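Local atomic coordinates of transglutaminase-like enzymes, putative cysteine protease (Cytophaga hutchinsonii, PDB entry 3ISR), a protein that is a putative cysteine protease of the transglutaminase-like superfamily, probably hydrolysing peptide or related amide bonds through a cysteine nucleophile. Residues V24-F30 / A74-F80. Sequence-based numbering, arbitrary orientation.
Sequences VMSPTTF and ATENTTF
F30 and F80 reach each other from opposite directions: CG of F30 stands beside its own backbone N (chi1 -65°), whereas CG of F80 sits between the backbone N and the carbonyl carbon (chi1 73°). Their rings form a T-shaped stack that lies between the two sheets at the outer end of a beta sandwich, remote from the centre of the chain, where loops 25-27 and 75-77 each link a strand of one sheet to a strand of the other in the N-terminal domain. F80 is the edge partner, with the planes at 78° and its CZ over the centre of the F30 ring, 3.7 Å above the plane. Y22 meets both rings, and L72 lines the same apolar interior. V24 extends this core through CG2, which lies at the F80 edge, in the plane of that ring, and 3.8 Å from A74 CB; its CG1 meets the T75 carbonyl instead.

Backbone bonds join the strand ends flanking the loops. T28 and A74 form an antiparallel hydrogen-bonded pair, with T28 N to A74 O at 3.0 Å and A74 N to T28 O at 2.8 Å. At the other end, N77 and T78 both face V24 in a G1 beta bulge: their N-H groups turn to V24 O in weak bonds, while V24 N donates to T78 O over a sound 2.8 Å. The T78 hydroxyl bridges the turn, OG1 donating to T75 O at 2.6 Å, tilted from the carbonyl plane.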
loop_
_atom_site.group_PDB
_atom_site.type_symbol
_atom_site.label_atom_id
_atom_site.label_comp_id
_atom_site.label_asym_id
_atom_site.label_seq_id
_atom_site.Cartn_x
_atom_site.Cartn_y
_atom_site.Cartn_z
ATOM N N VAL B 24 3.184 3.200 -32.463
ATOM C CA VAL B 24 3.241 1.798 -32.063
ATOM C C VAL B 24 4.708 1.348 -32.072
ATOM O O VAL B 24 5.375 1.429 -33.106
ATOM C CB VAL B 24 2.356 0.933 -33.002
ATOM C CG1 VAL B 24 2.352 -0.531 -32.581
ATOM C CG2 VAL B 24 0.919 1.474 -33.038
HETATM N N MSE B 25 5.202 0.906 -30.913
HETATM C CA MSE B 25 6.615 0.522 -30.727
HETATM C C MSE B 25 6.881 -0.945 -31.050
HETATM O O MSE B 25 7.921 -1.289 -31.612
HETATM C CB MSE B 25 7.070 0.801 -29.286
HETATM C CG MSE B 25 7.013 2.261 -28.866
HETATM SE SE MSE B 25 8.080 3.400 -30.042
HETATM C CE MSE B 25 9.877 2.657 -29.747
ATOM N N SER B 26 5.943 -1.805 -30.665
ATOM C CA SER B 26 6.040 -3.245 -30.876
ATOM C C SER B 26 4.667 -3.726 -31.365
ATOM O O SER B 26 3.728 -2.934 -31.375
ATOM C CB SER B 26 6.461 -3.940 -29.574
ATOM O OG SER B 26 5.558 -3.635 -28.532
ATOM N N PRO B 27 4.543 -5.003 -31.795
ATOM C CA PRO B 27 3.227 -5.482 -32.255
ATOM C C PRO B 27 2.184 -5.386 -31.138
ATOM O O PRO B 27 2.383 -5.933 -30.051
ATOM C CB PRO B 27 3.491 -6.950 -32.622
ATOM C CG PRO B 27 4.979 -7.037 -32.829
ATOM C CD PRO B 27 5.558 -6.071 -31.847
ATOM N N THR B 28 1.096 -4.670 -31.401
ATOM C CA THR B 28 0.192 -4.249 -30.332
ATOM C C THR B 28 -1.262 -4.455 -30.723
ATOM O O THR B 28 -1.652 -4.157 -31.853
ATOM C CB THR B 28 0.434 -2.754 -29.988
ATOM O OG1 THR B 28 1.802 -2.565 -29.597
ATOM C CG2 THR B 28 -0.473 -2.293 -28.870
ATOM N N THR B 29 -2.049 -4.971 -29.786
ATOM C CA THR B 29 -3.502 -5.038 -29.926
ATOM C C THR B 29 -4.154 -3.978 -29.045
ATOM O O THR B 29 -3.745 -3.783 -27.892
ATOM C CB THR B 29 -4.033 -6.449 -29.574
ATOM O OG1 THR B 29 -3.562 -7.369 -30.557
ATOM C CG2 THR B 29 -5.571 -6.492 -29.562
ATOM N N PHE B 30 -5.145 -3.283 -29.608
ATOM C CA PHE B 30 -5.888 -2.239 -28.902
ATOM C C PHE B 30 -7.319 -2.683 -28.731
ATOM O O PHE B 30 -7.910 -3.277 -29.640
ATOM C CB PHE B 30 -5.900 -0.944 -29.721
ATOM C CG PHE B 30 -4.556 -0.323 -29.887
ATOM C CD1 PHE B 30 -4.181 0.762 -29.104
ATOM C CD2 PHE B 30 -3.661 -0.816 -30.829
ATOM C CE1 PHE B 30 -2.926 1.352 -29.268
ATOM C CE2 PHE B 30 -2.412 -0.241 -30.990
ATOM C CZ PHE B 30 -2.044 0.844 -30.198
ATOM N N ALA B 74 -1.988 -3.567 -34.547
ATOM C CA ALA B 74 -1.116 -2.654 -35.265
ATOM C C ALA B 74 0.318 -3.187 -35.265
ATOM O O ALA B 74 0.786 -3.715 -34.264
ATOM C CB ALA B 74 -1.168 -1.272 -34.631
ATOM N N THR B 75 1.008 -3.047 -36.388
ATOM C CA THR B 75 2.377 -3.562 -36.504
ATOM C C THR B 75 3.424 -2.602 -35.906
ATOM O O THR B 75 3.187 -1.393 -35.787
ATOM C CB THR B 75 2.711 -4.012 -37.959
ATOM O OG1 THR B 75 4.086 -3.734 -38.255
ATOM C CG2 THR B 75 1.851 -3.289 -38.962
ATOM N N GLU B 76 4.567 -3.154 -35.508
ATOM C CA GLU B 76 5.620 -2.379 -34.847
ATOM C C GLU B 76 6.144 -1.246 -35.727
ATOM O O GLU B 76 6.153 -1.359 -36.957
ATOM C CB GLU B 76 6.783 -3.283 -34.396
ATOM C CG GLU B 76 7.545 -3.993 -35.520
ATOM C CD GLU B 76 6.967 -5.367 -35.869
ATOM O OE1 GLU B 76 5.733 -5.565 -35.763
ATOM O OE2 GLU B 76 7.761 -6.257 -36.251
ATOM N N ASN B 77 6.569 -0.161 -35.079
ATOM C CA ASN B 77 7.138 1.019 -35.747
ATOM C C ASN B 77 6.227 1.596 -36.832
ATOM O O ASN B 77 6.662 1.848 -37.964
ATOM C CB ASN B 77 8.542 0.731 -36.307
ATOM C CG ASN B 77 9.437 0.026 -35.304
ATOM O OD1 ASN B 77 9.665 0.517 -34.194
ATOM N ND2 ASN B 77 9.953 -1.135 -35.693
ATOM N N THR B 78 4.956 1.779 -36.474
ATOM C CA THR B 78 3.986 2.459 -37.331
ATOM C C THR B 78 3.176 3.445 -36.500
ATOM O O THR B 78 3.254 3.459 -35.272
ATOM C CB THR B 78 2.995 1.478 -37.997
ATOM O OG1 THR B 78 2.328 0.711 -36.986
ATOM C CG2 THR B 78 3.709 0.543 -39.005
ATOM N N THR B 79 2.405 4.284 -37.173
ATOM C CA THR B 79 1.458 5.137 -36.470
ATOM C C THR B 79 0.091 4.936 -37.093
ATOM O O THR B 79 -0.003 4.536 -38.253
ATOM C CB THR B 79 1.867 6.622 -36.537
ATOM O OG1 THR B 79 1.778 7.076 -37.892
ATOM C CG2 THR B 79 3.300 6.804 -36.033
ATOM N N PHE B 80 -0.965 5.187 -36.325
ATOM C CA PHE B 80 -2.321 5.211 -36.892
ATOM C C PHE B 80 -3.181 6.208 -36.127
ATOM O O PHE B 80 -2.857 6.558 -35.002
ATOM C CB PHE B 80 -2.971 3.818 -36.886
ATOM C CG PHE B 80 -3.394 3.349 -35.509
ATOM C CD1 PHE B 80 -4.704 3.535 -35.066
ATOM C CD2 PHE B 80 -2.483 2.729 -34.661
ATOM C CE1 PHE B 80 -5.110 3.105 -33.803
ATOM C CE2 PHE B 80 -2.873 2.307 -33.376
ATOM C CZ PHE B 80 -4.193 2.497 -32.955
#